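Pectate lyase 47 (Bacillus sp. TS-47, PDB 1VBL) catalyses the eliminative cleavage of pectate, the de-esterified form of pectin, as a secreted, thermostable, calcium-binding enzyme of polysaccharide lyase family 1. Local coordinates at residues K153-V158 with E195-I200; D239-S244 with L270-H275; V158-I163 with I200-N205; K59-K64 with S132-I137. All blocks are in the same frame, centred on the assembly; numbering follows the deposited sequence.

Contact 1 (K153-V158 with E195-I200); sequences KNVDNV and EGSSHI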
loop_
_atom_site.group_PDB
_atom_site.type_symbol
_atom_site.label_atom_id
_atom_site.label_comp_id
_atom_site.label_asym_id
_atom_site.label_seq_id
_atom_site.Cartn_x
_atom_site.Cartn_y
_atom_site.Cartn_z
ATOM N N LYS A 153 6.116 0.554 12.243
ATOM C CA LYS A 153 7.569 0.622 12.204
ATOM C C LYS A 153 8.312 -0.060 13.348
ATOM O O LYS A 153 8.083 0.236 14.520
ATOM C CB LYS A 153 7.992 2.090 12.135
ATOM C CG LYS A 153 9.484 2.303 11.973
ATOM C CD LYS A 153 9.787 3.773 11.755
ATOM C CE LYS A 153 11.253 4.007 11.442
ATOM N NZ LYS A 153 11.480 5.423 11.037
ATOM N N ASN A 154 9.221 -0.960 12.980
ATOM C CA ASN A 154 10.033 -1.703 13.933
ATOM C C ASN A 154 9.222 -2.443 14.988
ATOM O O ASN A 154 9.627 -2.534 16.146
ATOM C CB ASN A 154 11.040 -0.770 14.616
ATOM C CG ASN A 154 12.005 -0.140 13.633
ATOM O OD1 ASN A 154 12.640 -0.834 12.839
ATOM N ND2 ASN A 154 12.125 1.182 13.681
ATOM N N VAL A 155 8.071 -2.972 14.588
ATOM C CA VAL A 155 7.237 -3.719 15.520
ATOM C C VAL A 155 6.927 -5.096 14.953
ATOM O O VAL A 155 7.336 -5.420 13.836
ATOM C CB VAL A 155 5.918 -2.970 15.822
ATOM C CG1 VAL A 155 6.221 -1.697 16.585
ATOM C CG2 VAL A 155 5.177 -2.650 14.528
ATOM N N ASP A 156 6.225 -5.913 15.728
ATOM C CA ASP A 156 5.873 -7.252 15.277
ATOM C C ASP A 156 4.478 -7.624 15.735
ATOM O O ASP A 156 3.987 -7.110 16.740
ATOM C CB ASP A 156 6.846 -8.303 15.836
ATOM C CG ASP A 156 8.301 -7.968 15.569
ATOM O OD1 ASP A 156 8.882 -7.169 16.333
ATOM O OD2 ASP A 156 8.863 -8.502 14.590
ATOM N N ASN A 157 3.847 -8.518 14.983
ATOM C CA ASN A 157 2.533 -9.034 15.327
ATOM C C ASN A 157 1.425 -7.990 15.361
ATOM O O ASN A 157 0.955 -7.591 16.432
ATOM C CB ASN A 157 2.638 -9.748 16.677
ATOM C CG ASN A 157 1.467 -10.640 16.947
ATOM O OD1 ASN A 157 0.927 -11.253 16.029
ATOM N ND2 ASN A 157 1.074 -10.740 18.213
ATOM N N VAL A 158 0.989 -7.573 14.177
ATOM C CA VAL A 158 -0.046 -6.559 14.049
ATOM C C VAL A 158 -1.115 -6.985 13.049
ATOM O O VAL A 158 -0.807 -7.506 11.978
ATOM C CB VAL A 158 0.563 -5.213 13.591
ATOM C CG1 VAL A 158 -0.534 -4.170 13.395
ATOM C CG2 VAL A 158 1.575 -4.735 14.618
ATOM N N GLU A 195 7.428 -0.818 7.947
ATOM C CA GLU A 195 8.877 -0.645 7.883
ATOM C C GLU A 195 9.581 -1.403 9.007
ATOM O O GLU A 195 9.269 -1.214 10.181
ATOM C CB GLU A 195 9.221 0.849 7.975
ATOM C CG GLU A 195 8.333 1.738 7.115
ATOM C CD GLU A 195 8.561 3.228 7.344
ATOM O OE1 GLU A 195 7.716 4.028 6.886
ATOM O OE2 GLU A 195 9.576 3.601 7.970
ATOM N N GLY A 196 10.530 -2.261 8.642
ATOM C CA GLY A 196 11.265 -3.032 9.631
ATOM C C GLY A 196 10.372 -3.813 10.576
ATOM O O GLY A 196 10.717 -4.023 11.738
ATOM N N SER A 197 9.222 -4.261 10.080
ATOM C CA SER A 197 8.293 -5.004 10.918
ATOM C C SER A 197 7.970 -6.377 10.352
ATOM O O SER A 197 8.063 -6.597 9.145
ATOM C CB SER A 197 7.005 -4.201 11.085
ATOM O OG SER A 197 7.282 -2.925 11.631
ATOM N N SER A 198 7.582 -7.300 11.225
ATOM C CA SER A 198 7.250 -8.647 10.780
ATOM C C SER A 198 5.947 -9.155 11.385
ATOM O O SER A 198 5.457 -8.619 12.379
ATOM C CB SER A 198 8.388 -9.616 11.115
ATOM O OG SER A 198 8.466 -9.846 12.507
ATOM N N HIS A 199 5.400 -10.201 10.771
ATOM C CA HIS A 199 4.144 -10.808 11.201
ATOM C C HIS A 199 3.018 -9.789 11.235
ATOM O O HIS A 199 2.489 -9.442 12.293
ATOM C CB HIS A 199 4.313 -11.487 12.563
ATOM C CG HIS A 199 5.167 -12.713 12.508
ATOM N ND1 HIS A 199 6.526 -12.684 12.737
ATOM C CD2 HIS A 199 4.870 -13.989 12.169
ATOM C CE1 HIS A 199 7.029 -13.890 12.541
ATOM N NE2 HIS A 199 6.044 -14.701 12.195
ATOM N N ILE A 200 2.657 -9.314 10.048
ATOM C CA ILE A 200 1.600 -8.324 9.900
ATOM C C ILE A 200 0.524 -8.884 8.984
ATOM O O ILE A 200 0.824 -9.409 7.916
ATOM C CB ILE A 200 2.135 -7.024 9.262
ATOM C CG1 ILE A 200 3.431 -6.583 9.952
ATOM C CG2 ILE A 200 1.069 -5.937 9.331
ATOM C CD1 ILE A 200 3.289 -6.272 11.434
HETATM O O HOH W 1 13.173 -3.470 13.172
HETATM O O HOH W 2 10.207 -5.482 14.137
#

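Contact 2 (D239-S244 with L270-H275); sequences DFITIS and LRVTLH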
loop_
_atom_site.group_PDB
_atom_site.type_symbol
_atom_site.label_atom_id
_atom_site.label_comp_id
_atom_site.label_asym_id
_atom_site.label_seq_id
_atom_site.Cartn_x
_atom_site.Cartn_y
_atom_site.Cartn_z
ATOM N N ASP A 239 9.125 -8.366 7.100
ATOM C CA ASP A 239 9.097 -9.776 6.733
ATOM C C ASP A 239 7.846 -10.460 7.267
ATOM O O ASP A 239 7.252 -10.001 8.239
ATOM C CB ASP A 239 10.342 -10.446 7.330
ATOM C CG ASP A 239 10.894 -11.566 6.471
ATOM O OD1 ASP A 239 10.365 -11.817 5.371
ATOM O OD2 ASP A 239 11.881 -12.198 6.907
ATOM N N PHE A 240 7.459 -11.561 6.628
ATOM C CA PHE A 240 6.304 -12.346 7.056
ATOM C C PHE A 240 5.028 -11.518 7.135
ATOM O O PHE A 240 4.518 -11.217 8.218
ATOM C CB PHE A 240 6.624 -12.988 8.407
ATOM C CG PHE A 240 7.907 -13.772 8.399
ATOM C CD1 PHE A 240 8.899 -13.529 9.346
ATOM C CD2 PHE A 240 8.139 -14.729 7.419
ATOM C CE1 PHE A 240 10.107 -14.226 9.312
ATOM C CE2 PHE A 240 9.345 -15.433 7.376
ATOM C CZ PHE A 240 10.328 -15.180 8.323
ATOM N N ILE A 241 4.512 -11.174 5.963
ATOM C CA ILE A 241 3.319 -10.355 5.844
ATOM C C ILE A 241 2.269 -11.024 4.966
ATOM O O ILE A 241 2.605 -11.630 3.956
ATOM C CB ILE A 241 3.683 -9.001 5.208
ATOM C CG1 ILE A 241 4.783 -8.328 6.036
ATOM C CG2 ILE A 241 2.449 -8.121 5.087
ATOM C CD1 ILE A 241 5.318 -7.059 5.413
ATOM N N THR A 242 1.005 -10.919 5.364
ATOM C CA THR A 242 -0.089 -11.471 4.574
ATOM C C THR A 242 -1.087 -10.352 4.286
ATOM O O THR A 242 -1.589 -9.698 5.200
ATOM C CB THR A 242 -0.810 -12.633 5.297
ATOM O OG1 THR A 242 0.068 -13.765 5.375
ATOM C CG2 THR A 242 -2.073 -13.041 4.526
ATOM N N ILE A 243 -1.345 -10.132 3.001
ATOM C CA ILE A 243 -2.269 -9.104 2.524
ATOM C C ILE A 243 -3.395 -9.861 1.831
ATOM O O ILE A 243 -3.219 -10.379 0.723
ATOM C CB ILE A 243 -1.557 -8.175 1.518
ATOM C CG1 ILE A 243 -0.381 -7.479 2.211
ATOM C CG2 ILE A 243 -2.539 -7.165 0.940
ATOM C CD1 ILE A 243 0.478 -6.656 1.279
ATOM N N SER A 244 -4.556 -9.917 2.477
ATOM C CA SER A 244 -5.660 -10.684 1.923
ATOM C C SER A 244 -7.037 -10.039 1.939
ATOM O O SER A 244 -7.379 -9.276 2.841
ATOM C CB SER A 244 -5.745 -12.017 2.659
ATOM O OG SER A 244 -5.885 -11.800 4.053
ATOM N N LEU A 270 11.355 -9.510 3.127
ATOM C CA LEU A 270 10.257 -9.081 2.273
ATOM C C LEU A 270 9.424 -10.257 1.767
ATOM O O LEU A 270 8.954 -10.260 0.630
ATOM C CB LEU A 270 10.798 -8.264 1.097
ATOM C CG LEU A 270 11.515 -6.973 1.517
ATOM C CD1 LEU A 270 12.052 -6.252 0.287
ATOM C CD2 LEU A 270 10.553 -6.076 2.282
ATOM N N ARG A 271 9.247 -11.256 2.624
ATOM C CA ARG A 271 8.439 -12.417 2.277
ATOM C C ARG A 271 6.990 -12.031 2.541
ATOM O O ARG A 271 6.561 -11.895 3.687
ATOM C CB ARG A 271 8.877 -13.622 3.111
ATOM C CG ARG A 271 10.185 -14.213 2.591
ATOM C CD ARG A 271 10.787 -15.264 3.510
ATOM N NE ARG A 271 11.421 -14.673 4.686
ATOM C CZ ARG A 271 12.306 -15.308 5.448
ATOM N NH1 ARG A 271 12.662 -16.550 5.149
ATOM N NH2 ARG A 271 12.825 -14.709 6.512
ATOM N N VAL A 272 6.246 -11.836 1.458
ATOM C CA VAL A 272 4.862 -11.403 1.540
ATOM C C VAL A 272 3.939 -12.267 0.690
ATOM O O VAL A 272 4.331 -12.767 -0.360
ATOM C CB VAL A 272 4.727 -9.934 1.035
ATOM C CG1 VAL A 272 3.304 -9.424 1.252
ATOM C CG2 VAL A 272 5.738 -9.039 1.743
ATOM N N THR A 273 2.711 -12.436 1.163
ATOM C CA THR A 273 1.694 -13.191 0.442
ATOM C C THR A 273 0.528 -12.242 0.222
ATOM O O THR A 273 0.074 -11.582 1.159
ATOM C CB THR A 273 1.161 -14.391 1.251
ATOM O OG1 THR A 273 2.214 -15.329 1.473
ATOM C CG2 THR A 273 0.028 -15.081 0.496
ATOM N N LEU A 274 0.063 -12.166 -1.020
ATOM C CA LEU A 274 -1.069 -11.320 -1.365
ATOM C C LEU A 274 -2.075 -12.201 -2.082
ATOM O O LEU A 274 -1.787 -12.740 -3.154
ATOM C CB LEU A 274 -0.652 -10.183 -2.298
ATOM C CG LEU A 274 0.464 -9.252 -1.826
ATOM C CD1 LEU A 274 1.807 -9.825 -2.246
ATOM C CD2 LEU A 274 0.270 -7.865 -2.439
ATOM N N HIS A 275 -3.251 -12.363 -1.493
ATOM C CA HIS A 275 -4.256 -13.188 -2.128
ATOM C C HIS A 275 -5.673 -12.674 -1.945
ATOM O O HIS A 275 -5.996 -12.011 -0.953
ATOM C CB HIS A 275 -4.121 -14.649 -1.652
ATOM C CG HIS A 275 -4.498 -14.881 -0.219
ATOM N ND1 HIS A 275 -5.801 -15.086 0.183
ATOM C CD2 HIS A 275 -3.740 -14.991 0.897
ATOM C CE1 HIS A 275 -5.828 -15.317 1.483
ATOM N NE2 HIS A 275 -4.589 -15.266 1.942
#

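Contact 3 (V158-I163 with I200-N205); sequences VIIRNI and IWIDHN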
loop_
_atom_site.group_PDB
_atom_site.type_symbol
_atom_site.label_atom_id
_atom_site.label_comp_id
_atom_site.label_asym_id
_atom_site.label_seq_id
_atom_site.Cartn_x
_atom_site.Cartn_y
_atom_site.Cartn_z
ATOM N N VAL A 158 0.989 -7.573 14.177
ATOM C CA VAL A 158 -0.046 -6.559 14.049
ATOM C C VAL A 158 -1.115 -6.985 13.049
ATOM O O VAL A 158 -0.807 -7.506 11.978
ATOM C CB VAL A 158 0.563 -5.213 13.591
ATOM C CG1 VAL A 158 -0.534 -4.170 13.395
ATOM C CG2 VAL A 158 1.575 -4.735 14.618
ATOM N N ILE A 159 -2.370 -6.762 13.418
ATOM C CA ILE A 159 -3.501 -7.108 12.568
ATOM C C ILE A 159 -4.354 -5.866 12.299
ATOM O O ILE A 159 -4.741 -5.161 13.226
ATOM C CB ILE A 159 -4.408 -8.164 13.243
ATOM C CG1 ILE A 159 -3.654 -9.482 13.420
ATOM C CG2 ILE A 159 -5.664 -8.379 12.406
ATOM C CD1 ILE A 159 -4.497 -10.591 14.057
ATOM N N ILE A 160 -4.642 -5.603 11.027
ATOM C CA ILE A 160 -5.472 -4.462 10.646
ATOM C C ILE A 160 -6.583 -5.003 9.754
ATOM O O ILE A 160 -6.310 -5.568 8.692
ATOM C CB ILE A 160 -4.679 -3.415 9.842
ATOM C CG1 ILE A 160 -3.401 -3.027 10.594
ATOM C CG2 ILE A 160 -5.566 -2.191 9.580
ATOM C CD1 ILE A 160 -3.637 -2.392 11.944
ATOM N N ARG A 161 -7.834 -4.833 10.171
ATOM C CA ARG A 161 -8.944 -5.358 9.387
ATOM C C ARG A 161 -10.215 -4.519 9.412
ATOM O O ARG A 161 -10.450 -3.733 10.332
ATOM C CB ARG A 161 -9.326 -6.760 9.877
ATOM C CG ARG A 161 -8.184 -7.758 10.004
ATOM C CD ARG A 161 -8.693 -9.073 10.587
ATOM N NE ARG A 161 -9.475 -9.853 9.628
ATOM C CZ ARG A 161 -10.221 -10.908 9.951
ATOM N NH1 ARG A 161 -10.302 -11.307 11.217
ATOM N NH2 ARG A 161 -10.868 -11.583 9.007
ATOM N N ASN A 162 -11.030 -4.723 8.383
ATOM C CA ASN A 162 -12.337 -4.093 8.237
ATOM C C ASN A 162 -12.412 -2.571 8.256
ATOM O O ASN A 162 -13.370 -2.000 8.782
ATOM C CB ASN A 162 -13.269 -4.670 9.302
ATOM C CG ASN A 162 -14.727 -4.566 8.915
ATOM O OD1 ASN A 162 -15.090 -4.802 7.763
ATOM N ND2 ASN A 162 -15.572 -4.226 9.876
ATOM N N ILE A 163 -11.423 -1.910 7.665
ATOM C CA ILE A 163 -11.424 -0.455 7.631
ATOM C C ILE A 163 -11.285 0.073 6.205
ATOM O O ILE A 163 -10.585 -0.512 5.381
ATOM C CB ILE A 163 -10.268 0.116 8.485
ATOM C CG1 ILE A 163 -10.494 -0.229 9.959
ATOM C CG2 ILE A 163 -10.156 1.621 8.287
ATOM C CD1 ILE A 163 -9.290 0.045 10.840
ATOM N N ILE A 200 2.657 -9.314 10.048
ATOM C CA ILE A 200 1.600 -8.324 9.900
ATOM C C ILE A 200 0.524 -8.884 8.984
ATOM O O ILE A 200 0.824 -9.409 7.916
ATOM C CB ILE A 200 2.135 -7.024 9.262
ATOM C CG1 ILE A 200 3.431 -6.583 9.952
ATOM C CG2 ILE A 200 1.069 -5.937 9.331
ATOM C CD1 ILE A 200 3.289 -6.272 11.434
ATOM N N TRP A 201 -0.728 -8.772 9.406
ATOM C CA TRP A 201 -1.844 -9.256 8.607
ATOM C C TRP A 201 -2.764 -8.087 8.290
ATOM O O TRP A 201 -3.329 -7.472 9.191
ATOM C CB TRP A 201 -2.606 -10.340 9.371
ATOM C CG TRP A 201 -3.732 -10.973 8.603
ATOM C CD1 TRP A 201 -3.795 -11.184 7.250
ATOM C CD2 TRP A 201 -4.917 -11.555 9.155
ATOM N NE1 TRP A 201 -4.946 -11.866 6.931
ATOM C CE2 TRP A 201 -5.653 -12.105 8.081
ATOM C CE3 TRP A 201 -5.431 -11.669 10.456
ATOM C CZ2 TRP A 201 -6.877 -12.761 8.268
ATOM C CZ3 TRP A 201 -6.648 -12.323 10.642
ATOM C CH2 TRP A 201 -7.356 -12.861 9.552
ATOM N N ILE A 202 -2.880 -7.774 7.002
ATOM C CA ILE A 202 -3.737 -6.690 6.520
ATOM C C ILE A 202 -4.861 -7.406 5.788
ATOM O O ILE A 202 -4.658 -7.929 4.698
ATOM C CB ILE A 202 -2.974 -5.786 5.542
ATOM C CG1 ILE A 202 -1.690 -5.268 6.210
ATOM C CG2 ILE A 202 -3.875 -4.647 5.072
ATOM C CD1 ILE A 202 -1.920 -4.538 7.525
ATOM N N ASP A 203 -6.054 -7.406 6.371
ATOM C CA ASP A 203 -7.160 -8.164 5.794
ATOM C C ASP A 203 -8.518 -7.457 5.768
ATOM O O ASP A 203 -8.888 -6.760 6.709
ATOM C CB ASP A 203 -7.259 -9.480 6.581
ATOM C CG ASP A 203 -8.431 -10.340 6.162
ATOM O OD1 ASP A 203 -8.284 -11.123 5.202
ATOM O OD2 ASP A 203 -9.498 -10.230 6.800
ATOM N N HIS A 204 -9.259 -7.660 4.681
ATOM C CA HIS A 204 -10.583 -7.066 4.512
ATOM C C HIS A 204 -10.667 -5.563 4.750
ATOM O O HIS A 204 -11.539 -5.082 5.472
ATOM C CB HIS A 204 -11.619 -7.780 5.395
ATOM C CG HIS A 204 -12.123 -9.067 4.812
ATOM N ND1 HIS A 204 -11.559 -10.291 5.103
ATOM C CD2 HIS A 204 -13.132 -9.315 3.943
ATOM C CE1 HIS A 204 -12.199 -11.237 4.439
ATOM N NE2 HIS A 204 -13.158 -10.672 3.727
ATOM N N ASN A 205 -9.752 -4.825 4.137
ATOM C CA ASN A 205 -9.756 -3.377 4.237
ATOM C C ASN A 205 -10.012 -2.878 2.826
ATOM O O ASN A 205 -9.922 -3.638 1.859
ATOM C CB ASN A 205 -8.403 -2.854 4.722
ATOM C CG ASN A 205 -8.063 -3.329 6.119
ATOM O OD1 ASN A 205 -8.706 -2.938 7.100
ATOM N ND2 ASN A 205 -7.047 -4.179 6.222
#

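Contact 4 (K59-K64 with S132-I137); sequences KIIYVK and SNTSII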
loop_
_atom_site.group_PDB
_atom_site.type_symbol
_atom_site.label_atom_id
_atom_site.label_comp_id
_atom_site.label_asym_id
_atom_site.label_seq_id
_atom_site.Cartn_x
_atom_site.Cartn_y
_atom_site.Cartn_z
ATOM N N LYS A 59 -3.174 -5.405 22.707
ATOM C CA LYS A 59 -4.306 -4.491 22.722
ATOM C C LYS A 59 -5.165 -4.597 21.475
ATOM O O LYS A 59 -4.663 -4.819 20.367
ATOM C CB LYS A 59 -3.795 -3.054 22.876
ATOM C CG LYS A 59 -2.737 -2.667 21.847
ATOM C CD LYS A 59 -1.901 -1.485 22.315
ATOM C CE LYS A 59 -0.644 -1.336 21.471
ATOM N NZ LYS A 59 0.186 -2.580 21.462
ATOM N N ILE A 60 -6.469 -4.441 21.670
ATOM C CA ILE A 60 -7.425 -4.487 20.578
ATOM C C ILE A 60 -8.077 -3.121 20.502
ATOM O O ILE A 60 -8.554 -2.588 21.507
ATOM C CB ILE A 60 -8.513 -5.545 20.809
ATOM C CG1 ILE A 60 -7.883 -6.938 20.824
ATOM C CG2 ILE A 60 -9.577 -5.445 19.714
ATOM C CD1 ILE A 60 -8.852 -8.050 21.172
ATOM N N ILE A 61 -8.088 -2.555 19.305
ATOM C CA ILE A 61 -8.661 -1.241 19.096
ATOM C C ILE A 61 -9.713 -1.271 17.998
ATOM O O ILE A 61 -9.400 -1.504 16.830
ATOM C CB ILE A 61 -7.558 -0.233 18.729
ATOM C CG1 ILE A 61 -6.525 -0.183 19.862
ATOM C CG2 ILE A 61 -8.168 1.137 18.475
ATOM C CD1 ILE A 61 -5.337 0.703 19.589
ATOM N N TYR A 62 -10.963 -1.043 18.389
ATOM C CA TYR A 62 -12.078 -1.033 17.454
ATOM C C TYR A 62 -12.324 0.380 16.962
ATOM O O TYR A 62 -12.509 1.299 17.759
ATOM C CB TYR A 62 -13.345 -1.566 18.127
ATOM C CG TYR A 62 -13.311 -3.054 18.383
ATOM C CD1 TYR A 62 -13.372 -3.961 17.325
ATOM C CD2 TYR A 62 -13.212 -3.557 19.680
ATOM C CE1 TYR A 62 -13.337 -5.334 17.550
ATOM C CE2 TYR A 62 -13.176 -4.931 19.917
ATOM C CZ TYR A 62 -13.239 -5.812 18.849
ATOM O OH TYR A 62 -13.206 -7.171 19.074
ATOM N N VAL A 63 -12.316 0.544 15.645
ATOM C CA VAL A 63 -12.548 1.842 15.032
ATOM C C VAL A 63 -14.022 1.972 14.668
ATOM O O VAL A 63 -14.528 1.238 13.815
ATOM C CB VAL A 63 -11.701 2.015 13.751
ATOM C CG1 VAL A 63 -12.023 3.347 13.085
ATOM C CG2 VAL A 63 -10.221 1.937 14.096
ATOM N N LYS A 64 -14.713 2.899 15.326
ATOM C CA LYS A 64 -16.128 3.108 15.044
ATOM C C LYS A 64 -16.363 4.420 14.314
ATOM O O LYS A 64 -15.964 5.483 14.786
ATOM C CB LYS A 64 -16.952 3.098 16.334
ATOM C CG LYS A 64 -18.445 3.256 16.072
ATOM C CD LYS A 64 -19.268 3.203 17.341
ATOM C CE LYS A 64 -20.756 3.337 17.031
ATOM N NZ LYS A 64 -21.599 3.262 18.260
ATOM N N SER A 132 3.695 -3.195 18.831
ATOM C CA SER A 132 3.600 -4.640 18.634
ATOM C C SER A 132 2.379 -5.223 19.343
ATOM O O SER A 132 1.853 -4.627 20.285
ATOM C CB SER A 132 4.866 -5.328 19.157
ATOM O OG SER A 132 6.007 -4.931 18.417
ATOM N N ASN A 133 1.939 -6.391 18.883
ATOM C CA ASN A 133 0.789 -7.080 19.466
ATOM C C ASN A 133 -0.448 -6.193 19.482
ATOM O O ASN A 133 -1.092 -6.003 20.521
ATOM C CB ASN A 133 1.130 -7.536 20.885
ATOM C CG ASN A 133 2.455 -8.256 20.947
ATOM O OD1 ASN A 133 2.704 -9.182 20.174
ATOM N ND2 ASN A 133 3.319 -7.835 21.864
ATOM N N THR A 134 -0.789 -5.667 18.314
ATOM C CA THR A 134 -1.935 -4.789 18.193
ATOM C C THR A 134 -2.888 -5.257 17.105
ATOM O O THR A 134 -2.463 -5.728 16.050
ATOM C CB THR A 134 -1.493 -3.346 17.839
ATOM O OG1 THR A 134 -0.508 -2.896 18.779
ATOM C CG2 THR A 134 -2.693 -2.397 17.868
ATOM N N SER A 135 -4.179 -5.142 17.383
ATOM C CA SER A 135 -5.206 -5.477 16.411
ATOM C C SER A 135 -6.070 -4.230 16.296
ATOM O O SER A 135 -6.658 -3.786 17.280
ATOM C CB SER A 135 -6.071 -6.659 16.874
ATOM O OG SER A 135 -5.396 -7.898 16.721
ATOM N N ILE A 136 -6.105 -3.642 15.106
ATOM C CA ILE A 136 -6.931 -2.467 14.861
ATOM C C ILE A 136 -8.016 -2.995 13.938
ATOM O O ILE A 136 -7.747 -3.387 12.796
ATOM C CB ILE A 136 -6.129 -1.333 14.188
ATOM C CG1 ILE A 136 -4.947 -0.946 15.086
ATOM C CG2 ILE A 136 -7.032 -0.123 13.958
ATOM C CD1 ILE A 136 -4.086 0.188 14.554
ATOM N N ILE A 137 -9.239 -3.016 14.458
ATOM C CA ILE A 137 -10.384 -3.568 13.744
ATOM C C ILE A 137 -11.542 -2.596 13.588
ATOM O O ILE A 137 -12.020 -2.028 14.569
ATOM C CB ILE A 137 -10.920 -4.812 14.497
ATOM C CG1 ILE A 137 -9.777 -5.793 14.776
ATOM C CG2 ILE A 137 -12.043 -5.459 13.707
ATOM C CD1 ILE A 137 -9.063 -6.303 13.546
#

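Contact 1 (K153-V158 with E195-I200)
At a corner of the right-handed parallel beta-helix typical of family 1 polysaccharide lyases, D156 lies beside S198 and V158 beside I200 as two successive coils turn together. S198 OG donates to D156 OD2 at 2.5 Å, reaching the anti lone pair, the one directed away from OD1. The serine torsion sets this up: with chi1 at 71°, OG stands between the backbone N and the carbonyl carbon and rises on the same face as the carboxylate. If an alanine stood in place of D156, the S198 hydroxyl would probably be left without this acceptor. At the bend, S197 OG accepts from V155 N (3.1 Å, N-H...O 171°) and is also hydrogen-bonded to I152 O of strand 149-153. Water 1 joins N154 OD1 (2.7 Å) to G196 O (2.9 Å). On the other face, I200 CD1 meets V158 CB at 3.6 Å, the two side chains pointing the same way. The corner continues into both neighbouring coils: D156 N bonds S132 OG just ahead of strand 134-138, while S197 pairs through its backbone with D239 at the start of strand 239-251.

Contact 2 (D239-S244 with L270-H275)
I243 packs against V272 and L274 on the inner face of two adjacent coils of the right-handed parallel beta-helix, where strands 239-244 and 272-275 approach to 4.7 Å between axes. Its CD1 lies 3.9 Å from L274 CD2 and 4.0 Å from V272 CG1, and I241 lies side by side with V272. The backbone between them is closely paired, the shortest bond being I243 N to T273 O at 2.7 Å. This buried core contrasts with the R271 end, where the arginine is the one touching residue that is not fully buried. R271 grips D239 side-on, NE to OD1 at 3.1 Å and NH2 to OD2 at 2.7 Å, the two flat groups 20° apart and each oxygen met on its syn side. OD1 also accepts from R271 N, and OD2 from H269 ND1, which together should fix the carboxylate's rotation. F240 CZ lies over one guanidinium face, the planes 29° apart; the F240 ring itself stacks with Y17. At the far end, on the outer face, H275 NE2 bonds D12 and S244 OG bonds D203. S244 CB lies over the H275 ring in a CH-pi contact, 3.7 Å from the centroid and 21° off its normal.

Contact 3 (V158-I163 with I200-N205)
A buried charge cluster on the outer face of the sheet joins R161 to D203, with W201 beneath the arginine and H204 beside the acid. R161 NE and NH2 both donate to the single oxygen D203 OD2, each at 2.9 Å, and the guanidinium and carboxylate planes are turned 54° apart. H204 ND1 donates to the same oxygen at 2.7 Å, so three N-H groups converge on it. The arginine chain bends at chi3 (74°), which lays the guanidinium over the indole. W201 CH2 stands 3.5 Å from R161 CZ, over the centre of the guanidinium, and CD adds a CH-pi contact to the six-membered ring. R161 NH1 carries a salt bridge to E6, while D203 OD1 and W201 NE1 both bond S244 OG. With a leucine at R161, D203 and E6 would probably each lose the arginine's charge opposite them, and the indole the flat group lying over it.

The strands beneath are neighbouring rungs of a right-handed parallel beta-helix, their axes 4° apart. Where the paired runs 158-161 and 200-203 give way to a turn, N205 is consistent with this fold's asparagine ladder. Its ND2 donates to I160 O at 2.9 Å from well above the carbonyl plane, leaving D203 N to approach nearly head-on. The amide's other end, OD1, accepts from I163 N at 3.0 Å. One coil on, N246 ND2 also bonds I202 O. The inner face is aliphatic: I202 CD1 touches I160 CG1 at 3.7 Å, the side chains lying side by side, and both pack on I192.

Contact 4 (K59-K64 with S132-I137)
K59 and T134 meet on the inner face near the N-terminal end of the right-handed parallel beta-helix, where strand 59-63 pairs in parallel with strand 134-138. From CB the lysine turns into the crowded position, CG between the backbone N and the carbonyl carbon (chi1 53°). That turn carries the chain toward the neighbouring strand. CG comes 3.8 Å from T134 OG1 and has T134 CG2 close by. CD stays near the same hydroxyl oxygen, and CE closes to 3.1 Å from it. A last bend at chi4 (-56°) brings NZ to T134 OG1 at 2.8 Å, where it donates a hydrogen bond. NZ also lies 2.9 Å from S132 O and bonds the carbonyl oxygens of N55 and V57, so the buried ammonium is surrounded by hydroxyl and carbonyl oxygens. T134 OG1 is itself hydrogen-bonded to G131 O.

Further along, V63 CG2 touches I136 CG2 at 3.8 Å, and I61, on the lysine's face, packs on L41 and A44 of helix 38-44. On the outer face Y62 lies alongside I137, its CD1 3.8 Å from I137 CB, and I60 CG2 sits over one face of the ring. The tyrosine hydroxyl reaches G4 N and E2 near the chain start. Backbone bonds alternate between the strands, beginning with K59 N to N133 O. They end at V63 N, which meets I137 O at 2.8 Å from 35° out of the carbonyl plane.

Contacts 4, 3 and 2 sample successive coils of the beta-helix, and contact 1 is the corner that leads into contact 3, sharing V158 and I200 with it. Contacts 3 and 4, centres 10 Å apart, are joined by I159 N to T134 O at 2.8 Å; contacts 2 and 3, 12 Å apart, by T242 O to I202 N at 2.9 Å. Contacts 2 and 4 do not touch, their nearest atoms about 11 Å apart. Contact 1 comes nearest the calcium held by D190, D229 and D233, the side chain of E195 being about 7 Å from the ion. The side chain of I202 in contact 3 is about 14 Å from the ion, and contact 4 lies apart from the site.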